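Triacylglycerol lipase (PDB 5AH1) hydrolyses ester bonds in triacylglycerols and synthetic polyesters as a zinc-binding lipase of the alpha/beta-hydrolase fold. Local coordinates at residues 192-197 and 317-322; 104-109 and 434-439; 63-68 and 404-409. All coordinates share one frame; numbering follows the deposited sequence.

Contact 1 of 3, residues 192-197 and 317-322; sequences TQLLSE and NTWVKA
Gln193 leans out from its helix and presses its side-chain amide against the loop 319-321. With CG anti to the backbone N (chi1 173°) and a bend at chi2, its chain reaches the loop and then turns along it, CG lying 3.7 Å from CZ3 of Trp319. Amide and indole planes stand nearly perpendicular, 80° apart. Lys321 N donates to Gln193 OE1 at 2.9 Å, nearly straight at the hydrogen (164°) but from above the amide plane. On the other branch, Gln193 NE2 gives a weak bond to Glu197 OE2, one helical turn on. Gln323 NE2 reaches Gln193 OE1 weakly and Glu197 OE2 by a hydrogen bond.

The Trp319 ring has its own neighbour Val320 on one face, CG2 3.5 Å above its centre; from across the contact Leu194 CD2 comes up at the edge, 3.9 Å from CZ3. Further out, the chain of Lys321 passes Glu197 at about a right angle, CD 3.7 Å from OE2. The opposite charges stop short of a salt bridge, and a water that accepts from Lys321 NZ and donates weakly to Glu197 OE1 spans them.

The contact ties the C-terminal end of helix 183-197 to the link between helix 310-317 and strand 327-331. Helix 183-197 follows strand 176-181 across the Gly180-Ser182-Gly184 turn, consistent with the nucleophile elbow of alpha/beta-hydrolases. Leu194 also touches Trp129 of helix 128-140, and Thr192 packs on strands 221-227 and 327-331 of the central sheet.

Contact 2 of 3, residues 104-109 and 434-439; sequences VDLQEK and GNVKDW
Val436 is the first residue of 434-439 to meet the other segment with its side chain: its CG2 comes within 4.2 Å of Leu106 CD1, the two side chains crossing at about a right angle. It occupies the N-cap position of helix 437-448, and the backbone turns into the helix there. Asp105 holds the same position before helix 106-112, capping it through a weak bond from Glu108 N.

Lys437 follows and carries most of the contact. Leu106 CD2 rests against the start of this residue, 3.6 Å from Lys437 CA and 3.8 Å from its CB. CG of Lys437 lies between the backbone N and the carbonyl carbon (chi1 66°), and from there the chain runs out fully extended. Its CD is 4.3 Å from Val104 CG1 and 4.4 Å from Lys109 CG, so Val104 and Lys109 touch it only loosely.

The two ammonium groups end near each other, NZ of Lys109 and NZ of Lys437 being 4.6 Å apart. A water accepts from both, at 2.7 Å from Lys437 NZ, and probably eases the repulsion of the like charges. Helix 49-54 lies alongside, with Glu49 touching Val104 and Lys109, and Asn53 touching Lys437.

Aliphatic groups, lysine methylenes among them, thus pack where two helices begin, with a water-bridged pair of ammonium groups beyond, beside the central sheet of an alpha/beta-hydrolase domain.

Contact 3 of 3, residues 63-68 and 404-409; sequences EFPEVN and EQYNGG
Pro65 rests its ring against the hydroxyl of Tyr406 and the backbone of Gly408 and Gly409, and this is the tight part of the contact. Its CG lies 3.3 Å from Tyr406 OH, reaching the aromatic ring at the edge, near its plane, while CB is 3.3 Å from Gly408 O. CG also lies 3.7 Å from Gly409 CA. Chi1 of -179° swings the tyrosine ring away from its own N and carries the hydroxyl to the proline. An Asx turn, Gly409 N to Asn407 OD1 at 3.2 Å, shapes the glycine backbone, and a type II turn from Phe64 to Val67 presents the proline. The contact joins the loop before strand 80-83 to the end of edge strand 403-405, with Phe64 edge-to-face on Phe446 of helix 437-448.

The looser side belongs to water. Glu63 O and Tyr406 OH are 3.7 Å apart and are joined by one water, 2.7 Å from each, lying in the plane of the tyrosine ring; it donates to the carbonyl. Beside them Glu63 and Gly408 are exposed.

The two loops are therefore held by van der Waals contact of one proline and by a single water bridge, which suggests a modest, hydrated surface junction.

In the fold
Along the chain the order is 63-68, 104-109, 192-197, 317-322, 404-409, 434-439. Contact 1 therefore lies within the spans bridged by the other two, whereas contacts 2 and 3 alternate. Contacts 1 and 2 sit on opposite sides of the chain's centre, their own centres about 30 Å apart; the centre of contact 3 is about 26 Å from that of contact 1 and about 24 Å from that of contact 2. The seven-stranded parallel sheet relates them: contact 1 sits on a helix against middle strands, Trp439 at contact 2 meets Trp331, the last residue of strand 327-331, and contact 3 lies where edge strand 403-405 runs on into a loop. Together they join sequence-distant parts of one chain built round the alpha/beta-hydrolase sheet.

Contact 1 of 3, residues 192-197 and 317-322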
loop_
_atom_site.group_PDB
_atom_site.type_symbol
_atom_site.label_atom_id
_atom_site.label_comp_id
_atom_site.label_asym_id
_atom_site.label_seq_id
_atom_site.Cartn_x
_atom_site.Cartn_y
_atom_site.Cartn_z
ATOM N N THR A 192 5.349 11.802 3.083
ATOM C CA THR A 192 4.934 13.192 2.912
ATOM C C THR A 192 5.044 13.955 4.244
ATOM O O THR A 192 5.512 15.093 4.296
ATOM C CB THR A 192 3.512 13.264 2.323
ATOM O OG1 THR A 192 3.501 12.602 1.050
ATOM C CG2 THR A 192 3.075 14.698 2.158
ATOM N N GLN A 193 4.726 13.278 5.346
ATOM C CA GLN A 193 4.835 13.848 6.681
ATOM C C GLN A 193 6.292 14.176 7.006
ATOM O O GLN A 193 6.627 15.273 7.453
ATOM C CB GLN A 193 4.277 12.875 7.713
ATOM C CG GLN A 193 4.492 13.314 9.148
ATOM C CD GLN A 193 3.676 14.514 9.531
ATOM O OE1 GLN A 193 2.571 14.736 9.021
ATOM N NE2 GLN A 193 4.228 15.315 10.425
ATOM N N LEU A 194 7.170 13.202 6.789
ATOM C CA LEU A 194 8.583 13.387 7.071
ATOM C C LEU A 194 9.206 14.464 6.181
ATOM O O LEU A 194 9.941 15.322 6.663
ATOM C CB LEU A 194 9.331 12.056 6.916
ATOM C CG LEU A 194 9.073 11.042 8.041
ATOM C CD1 LEU A 194 9.665 9.696 7.704
ATOM C CD2 LEU A 194 9.624 11.527 9.388
ATOM N N LEU A 195 8.932 14.431 4.884
ATOM C CA LEU A 195 9.464 15.460 4.003
ATOM C C LEU A 195 9.075 16.848 4.501
ATOM O O LEU A 195 9.907 17.740 4.598
ATOM C CB LEU A 195 8.983 15.264 2.563
ATOM C CG LEU A 195 9.646 14.114 1.797
ATOM C CD1 LEU A 195 8.885 13.877 0.503
ATOM C CD2 LEU A 195 11.115 14.398 1.524
ATOM N N SER A 196 7.809 17.003 4.869
ATOM C CA SER A 196 7.284 18.311 5.226
ATOM C C SER A 196 7.773 18.777 6.588
ATOM O O SER A 196 8.173 19.926 6.746
ATOM C CB SER A 196 5.754 18.266 5.232
ATOM O OG SER A 196 5.213 17.912 3.966
ATOM N N GLU A 197 7.740 17.887 7.573
ATOM C CA GLU A 197 7.969 18.289 8.961
ATOM C C GLU A 197 9.178 17.650 9.636
ATOM O O GLU A 197 9.548 18.064 10.727
ATOM C CB GLU A 197 6.717 18.017 9.798
ATOM C CG GLU A 197 5.502 18.802 9.339
ATOM C CD GLU A 197 4.415 18.868 10.391
ATOM O OE1 GLU A 197 4.649 19.479 11.449
ATOM O OE2 GLU A 197 3.330 18.298 10.183
ATOM N N ASN A 317 -1.302 7.315 12.789
ATOM C CA ASN A 317 -2.173 8.442 12.556
ATOM C C ASN A 317 -1.961 9.579 13.550
ATOM O O ASN A 317 -2.317 10.722 13.249
ATOM C CB ASN A 317 -3.619 7.991 12.599
ATOM C CG ASN A 317 -3.988 7.066 11.469
ATOM O OD1 ASN A 317 -3.245 6.932 10.491
ATOM N ND2 ASN A 317 -5.175 6.458 11.561
ATOM N N THR A 318 -1.446 9.272 14.743
ATOM C CA THR A 318 -1.246 10.318 15.729
ATOM C C THR A 318 -0.128 11.296 15.356
ATOM O O THR A 318 -0.028 12.357 15.963
ATOM C CB THR A 318 -0.995 9.767 17.149
ATOM O OG1 THR A 318 0.262 9.094 17.174
ATOM C CG2 THR A 318 -2.139 8.869 17.594
ATOM N N TRP A 319 0.668 10.976 14.333
ATOM C CA TRP A 319 1.709 11.908 13.888
ATOM C C TRP A 319 1.782 12.093 12.371
ATOM O O TRP A 319 2.359 13.074 11.916
ATOM C CB TRP A 319 3.078 11.527 14.457
ATOM C CG TRP A 319 3.683 10.274 13.894
ATOM C CD1 TRP A 319 3.401 8.990 14.247
ATOM C CD2 TRP A 319 4.675 10.197 12.852
ATOM N NE1 TRP A 319 4.155 8.117 13.489
ATOM C CE2 TRP A 319 4.948 8.837 12.629
ATOM C CE3 TRP A 319 5.348 11.156 12.092
ATOM C CZ2 TRP A 319 5.863 8.414 11.667
ATOM C CZ3 TRP A 319 6.276 10.729 11.164
ATOM C CH2 TRP A 319 6.518 9.380 10.947
ATOM N N VAL A 320 1.204 11.174 11.603
ATOM C CA VAL A 320 1.233 11.302 10.152
ATOM C C VAL A 320 -0.053 12.000 9.707
ATOM O O VAL A 320 -1.103 11.373 9.585
ATOM C CB VAL A 320 1.431 9.927 9.462
ATOM C CG1 VAL A 320 1.348 10.051 7.961
ATOM C CG2 VAL A 320 2.769 9.331 9.856
ATOM N N LYS A 321 0.048 13.307 9.467
ATOM C CA LYS A 321 -1.120 14.139 9.186
ATOM C C LYS A 321 -1.167 14.565 7.740
ATOM O O LYS A 321 -0.154 14.580 7.028
ATOM C CB LYS A 321 -1.143 15.368 10.089
ATOM C CG LYS A 321 -0.128 16.423 9.783
ATOM C CD LYS A 321 -0.222 17.611 10.731
ATOM C CE LYS A 321 -1.206 18.644 10.268
ATOM N NZ LYS A 321 -1.082 19.872 11.117
ATOM N N ALA A 322 -2.373 14.909 7.304
ATOM C CA ALA A 322 -2.560 15.505 5.990
ATOM C C ALA A 322 -1.974 16.908 6.009
ATOM O O ALA A 322 -2.387 17.758 6.808
ATOM C CB ALA A 322 -4.045 15.569 5.626
HETATM O O HOH W 1 1.899 20.775 11.609
#

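Contact 2 of 3, residues 104-109 and 434-439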
loop_
_atom_site.group_PDB
_atom_site.type_symbol
_atom_site.label_atom_id
_atom_site.label_comp_id
_atom_site.label_asym_id
_atom_site.label_seq_id
_atom_site.Cartn_x
_atom_site.Cartn_y
_atom_site.Cartn_z
ATOM N N VAL A 104 -0.550 -6.863 -17.353
ATOM C CA VAL A 104 -0.597 -5.575 -18.040
ATOM C C VAL A 104 0.364 -4.631 -17.330
ATOM O O VAL A 104 0.268 -4.454 -16.142
ATOM C CB VAL A 104 -2.012 -4.976 -18.032
ATOM C CG1 VAL A 104 -2.019 -3.585 -18.679
ATOM C CG2 VAL A 104 -2.999 -5.917 -18.727
ATOM N N ASP A 105 1.299 -4.032 -18.052
ATOM C CA ASP A 105 2.300 -3.171 -17.429
ATOM C C ASP A 105 1.754 -1.741 -17.357
ATOM O O ASP A 105 1.903 -0.970 -18.310
ATOM C CB ASP A 105 3.608 -3.249 -18.222
ATOM C CG ASP A 105 4.757 -2.529 -17.535
ATOM O OD1 ASP A 105 4.512 -1.765 -16.580
ATOM O OD2 ASP A 105 5.916 -2.721 -17.944
ATOM N N LEU A 106 1.091 -1.405 -16.251
ATOM C CA LEU A 106 0.423 -0.106 -16.145
ATOM C C LEU A 106 1.398 1.056 -16.294
ATOM O O LEU A 106 1.065 2.054 -16.943
ATOM C CB LEU A 106 -0.325 0.012 -14.815
ATOM C CG LEU A 106 -1.562 -0.861 -14.630
ATOM C CD1 LEU A 106 -2.059 -0.768 -13.208
ATOM C CD2 LEU A 106 -2.663 -0.455 -15.602
ATOM N N GLN A 107 2.597 0.926 -15.721
ATOM C CA GLN A 107 3.605 1.972 -15.877
ATOM C C GLN A 107 3.847 2.267 -17.366
ATOM O O GLN A 107 3.879 3.429 -17.800
ATOM C CB GLN A 107 4.922 1.581 -15.215
ATOM C CG GLN A 107 6.037 2.597 -15.439
ATOM C CD GLN A 107 7.382 2.123 -14.953
ATOM O OE1 GLN A 107 7.612 1.999 -13.752
ATOM N NE2 GLN A 107 8.278 1.823 -15.888
ATOM N N GLU A 108 4.028 1.210 -18.148
ATOM C CA GLU A 108 4.308 1.370 -19.572
ATOM C C GLU A 108 3.122 2.019 -20.285
ATOM O O GLU A 108 3.302 2.916 -21.109
ATOM C CB GLU A 108 4.652 0.014 -20.204
ATOM C CG GLU A 108 5.300 0.101 -21.598
ATOM C CD GLU A 108 4.299 0.288 -22.735
ATOM O OE1 GLU A 108 3.145 -0.180 -22.614
ATOM O OE2 GLU A 108 4.679 0.893 -23.765
ATOM N N LYS A 109 1.912 1.576 -19.957
ATOM C CA LYS A 109 0.707 2.110 -20.591
ATOM C C LYS A 109 0.531 3.585 -20.275
ATOM O O LYS A 109 0.150 4.380 -21.140
ATOM C CB LYS A 109 -0.525 1.319 -20.146
ATOM C CG LYS A 109 -0.520 -0.140 -20.560
ATOM C CD LYS A 109 -0.378 -0.321 -22.057
ATOM C CE LYS A 109 -0.423 -1.796 -22.431
ATOM N NZ LYS A 109 -0.305 -2.008 -23.900
ATOM N N GLY A 434 -8.106 -7.920 -13.205
ATOM C CA GLY A 434 -9.060 -6.985 -13.768
ATOM C C GLY A 434 -8.440 -6.134 -14.849
ATOM O O GLY A 434 -7.219 -5.949 -14.903
ATOM N N ASN A 435 -9.307 -5.630 -15.719
ATOM C CA ASN A 435 -8.933 -4.723 -16.786
ATOM C C ASN A 435 -9.061 -3.309 -16.253
ATOM O O ASN A 435 -10.173 -2.789 -16.135
ATOM C CB ASN A 435 -9.871 -4.966 -17.968
ATOM C CG ASN A 435 -9.580 -4.076 -19.160
ATOM O OD1 ASN A 435 -8.643 -3.276 -19.156
ATOM N ND2 ASN A 435 -10.386 -4.226 -20.203
ATOM N N VAL A 436 -7.930 -2.706 -15.884
ATOM C CA VAL A 436 -7.924 -1.429 -15.167
ATOM C C VAL A 436 -7.098 -0.321 -15.829
ATOM O O VAL A 436 -7.025 0.789 -15.298
ATOM C CB VAL A 436 -7.431 -1.617 -13.708
ATOM C CG1 VAL A 436 -8.376 -2.537 -12.946
ATOM C CG2 VAL A 436 -5.991 -2.137 -13.646
ATOM N N LYS A 437 -6.502 -0.588 -16.992
ATOM C CA LYS A 437 -5.537 0.366 -17.540
ATOM C C LYS A 437 -6.195 1.709 -17.874
ATOM O O LYS A 437 -5.628 2.772 -17.615
ATOM C CB LYS A 437 -4.777 -0.217 -18.736
ATOM C CG LYS A 437 -5.620 -0.502 -19.958
ATOM C CD LYS A 437 -4.803 -1.241 -21.008
ATOM C CE LYS A 437 -5.635 -1.562 -22.238
ATOM N NZ LYS A 437 -4.868 -2.348 -23.251
ATOM N N ASP A 438 -7.402 1.676 -18.420
ATOM C CA ASP A 438 -8.086 2.923 -18.764
ATOM C C ASP A 438 -8.424 3.749 -17.527
ATOM O O ASP A 438 -8.349 4.971 -17.544
ATOM C CB ASP A 438 -9.338 2.630 -19.588
ATOM C CG ASP A 438 -9.001 2.096 -20.965
ATOM O OD1 ASP A 438 -8.186 2.740 -21.657
ATOM O OD2 ASP A 438 -9.532 1.028 -21.342
ATOM N N TRP A 439 -8.770 3.073 -16.439
ATOM C CA TRP A 439 -9.037 3.751 -15.178
ATOM C C TRP A 439 -7.805 4.535 -14.735
ATOM O O TRP A 439 -7.900 5.725 -14.380
ATOM C CB TRP A 439 -9.460 2.732 -14.123
ATOM C CG TRP A 439 -9.959 3.312 -12.808
ATOM C CD1 TRP A 439 -11.254 3.441 -12.417
ATOM C CD2 TRP A 439 -9.162 3.770 -11.696
ATOM N NE1 TRP A 439 -11.326 3.978 -11.156
ATOM C CE2 TRP A 439 -10.055 4.190 -10.690
ATOM C CE3 TRP A 439 -7.787 3.871 -11.460
ATOM C CZ2 TRP A 439 -9.620 4.722 -9.477
ATOM C CZ3 TRP A 439 -7.359 4.394 -10.256
ATOM C CH2 TRP A 439 -8.271 4.814 -9.276
HETATM O O HOH W 2 -3.039 -0.793 -24.522
#

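Contact 3 of 3, residues 63-68 and 404-409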
loop_
_atom_site.group_PDB
_atom_site.type_symbol
_atom_site.label_atom_id
_atom_site.label_comp_id
_atom_site.label_asym_id
_atom_site.label_seq_id
_atom_site.Cartn_x
_atom_site.Cartn_y
_atom_site.Cartn_z
ATOM N N GLU A 63 -15.403 13.286 -13.941
ATOM C CA GLU A 63 -14.559 14.231 -14.652
ATOM C C GLU A 63 -13.959 15.194 -13.639
ATOM O O GLU A 63 -14.511 15.415 -12.551
ATOM C CB GLU A 63 -15.362 15.005 -15.705
ATOM C CG GLU A 63 -15.761 14.179 -16.933
ATOM C CD GLU A 63 -14.579 13.843 -17.854
ATOM O OE1 GLU A 63 -13.784 14.754 -18.199
ATOM O OE2 GLU A 63 -14.450 12.658 -18.240
ATOM N N PHE A 64 -12.811 15.753 -13.982
ATOM C CA PHE A 64 -12.197 16.748 -13.127
ATOM C C PHE A 64 -13.143 17.946 -12.988
ATOM O O PHE A 64 -13.823 18.320 -13.948
ATOM C CB PHE A 64 -10.840 17.198 -13.677
ATOM C CG PHE A 64 -10.076 18.042 -12.710
ATOM C CD1 PHE A 64 -9.337 17.447 -11.697
ATOM C CD2 PHE A 64 -10.138 19.423 -12.766
ATOM C CE1 PHE A 64 -8.660 18.216 -10.767
ATOM C CE2 PHE A 64 -9.466 20.193 -11.832
ATOM C CZ PHE A 64 -8.731 19.582 -10.831
ATOM N N PRO A 65 -13.222 18.545 -11.787
ATOM C CA PRO A 65 -14.154 19.667 -11.614
ATOM C C PRO A 65 -14.027 20.767 -12.667
ATOM O O PRO A 65 -12.924 21.217 -12.990
ATOM C CB PRO A 65 -13.780 20.211 -10.230
ATOM C CG PRO A 65 -13.267 19.047 -9.497
ATOM C CD PRO A 65 -12.554 18.197 -10.521
ATOM N N GLU A 66 -15.184 21.165 -13.189
ATOM C CA GLU A 66 -15.329 22.315 -14.094
ATOM C C GLU A 66 -14.794 22.115 -15.512
ATOM O O GLU A 66 -14.823 23.045 -16.303
ATOM C CB GLU A 66 -14.694 23.583 -13.496
ATOM C CG GLU A 66 -15.087 23.897 -12.053
ATOM C CD GLU A 66 -14.452 25.186 -11.572
ATOM O OE1 GLU A 66 -13.239 25.160 -11.251
ATOM O OE2 GLU A 66 -15.144 26.236 -11.557
ATOM N N VAL A 67 -14.336 20.911 -15.841
ATOM C CA VAL A 67 -13.758 20.660 -17.162
ATOM C C VAL A 67 -14.776 20.906 -18.276
ATOM O O VAL A 67 -14.399 21.225 -19.398
ATOM C CB VAL A 67 -13.160 19.229 -17.271
ATOM C CG1 VAL A 67 -14.249 18.164 -17.229
ATOM C CG2 VAL A 67 -12.315 19.065 -18.526
ATOM N N ASN A 68 -16.059 20.779 -17.946
ATOM C CA ASN A 68 -17.141 21.006 -18.909
ATOM C C ASN A 68 -17.886 22.308 -18.671
ATOM O O ASN A 68 -18.986 22.500 -19.200
ATOM C CB ASN A 68 -18.115 19.827 -18.865
ATOM C CG ASN A 68 -17.436 18.497 -19.171
ATOM O OD1 ASN A 68 -16.803 18.307 -20.209
ATOM N ND2 ASN A 68 -17.542 17.578 -18.242
ATOM N N GLU A 404 -13.916 14.346 3.633
ATOM C CA GLU A 404 -15.236 14.607 3.074
ATOM C C GLU A 404 -15.408 13.772 1.827
ATOM O O GLU A 404 -14.460 13.571 1.069
ATOM C CB GLU A 404 -15.390 16.067 2.675
ATOM C CG GLU A 404 -15.233 17.088 3.776
ATOM C CD GLU A 404 -15.378 18.518 3.234
ATOM O OE1 GLU A 404 -15.897 18.684 2.098
ATOM O OE2 GLU A 404 -14.967 19.476 3.924
ATOM N N GLN A 405 -16.624 13.299 1.600
ATOM C CA GLN A 405 -16.917 12.605 0.361
ATOM C C GLN A 405 -16.821 13.590 -0.798
ATOM O O GLN A 405 -17.255 14.737 -0.694
ATOM C CB GLN A 405 -18.285 11.917 0.412
ATOM C CG GLN A 405 -18.435 10.876 1.541
ATOM C CD GLN A 405 -17.395 9.749 1.502
ATOM O OE1 GLN A 405 -17.277 9.019 0.512
ATOM N NE2 GLN A 405 -16.654 9.591 2.602
ATOM N N TYR A 406 -16.217 13.145 -1.889
ATOM C CA TYR A 406 -16.039 13.975 -3.061
ATOM C C TYR A 406 -17.382 14.518 -3.519
ATOM O O TYR A 406 -18.362 13.780 -3.599
ATOM C CB TYR A 406 -15.392 13.147 -4.163
ATOM C CG TYR A 406 -15.143 13.915 -5.429
ATOM C CD1 TYR A 406 -14.101 14.828 -5.517
ATOM C CD2 TYR A 406 -15.939 13.719 -6.536
ATOM C CE1 TYR A 406 -13.876 15.539 -6.672
ATOM C CE2 TYR A 406 -15.720 14.421 -7.699
ATOM C CZ TYR A 406 -14.678 15.325 -7.765
ATOM O OH TYR A 406 -14.454 16.030 -8.924
ATOM N N ASN A 407 -17.414 15.816 -3.803
ATOM C CA ASN A 407 -18.660 16.530 -4.071
ATOM C C ASN A 407 -18.576 17.358 -5.337
ATOM O O ASN A 407 -19.290 18.346 -5.470
ATOM C CB ASN A 407 -18.991 17.449 -2.894
ATOM C CG ASN A 407 -18.014 18.622 -2.763
ATOM O OD1 ASN A 407 -16.921 18.623 -3.346
ATOM N ND2 ASN A 407 -18.406 19.623 -1.983
ATOM N N GLY A 408 -17.694 16.972 -6.254
ATOM C CA GLY A 408 -17.570 17.675 -7.520
ATOM C C GLY A 408 -16.610 18.851 -7.491
ATOM O O GLY A 408 -16.523 19.611 -8.456
ATOM N N GLY A 409 -15.901 19.008 -6.380
ATOM C CA GLY A 409 -14.806 19.955 -6.285
ATOM C C GLY A 409 -13.696 19.286 -5.500
ATOM O O GLY A 409 -13.967 18.405 -4.686
HETATM O O HOH W 3 -16.401 15.965 -10.724
#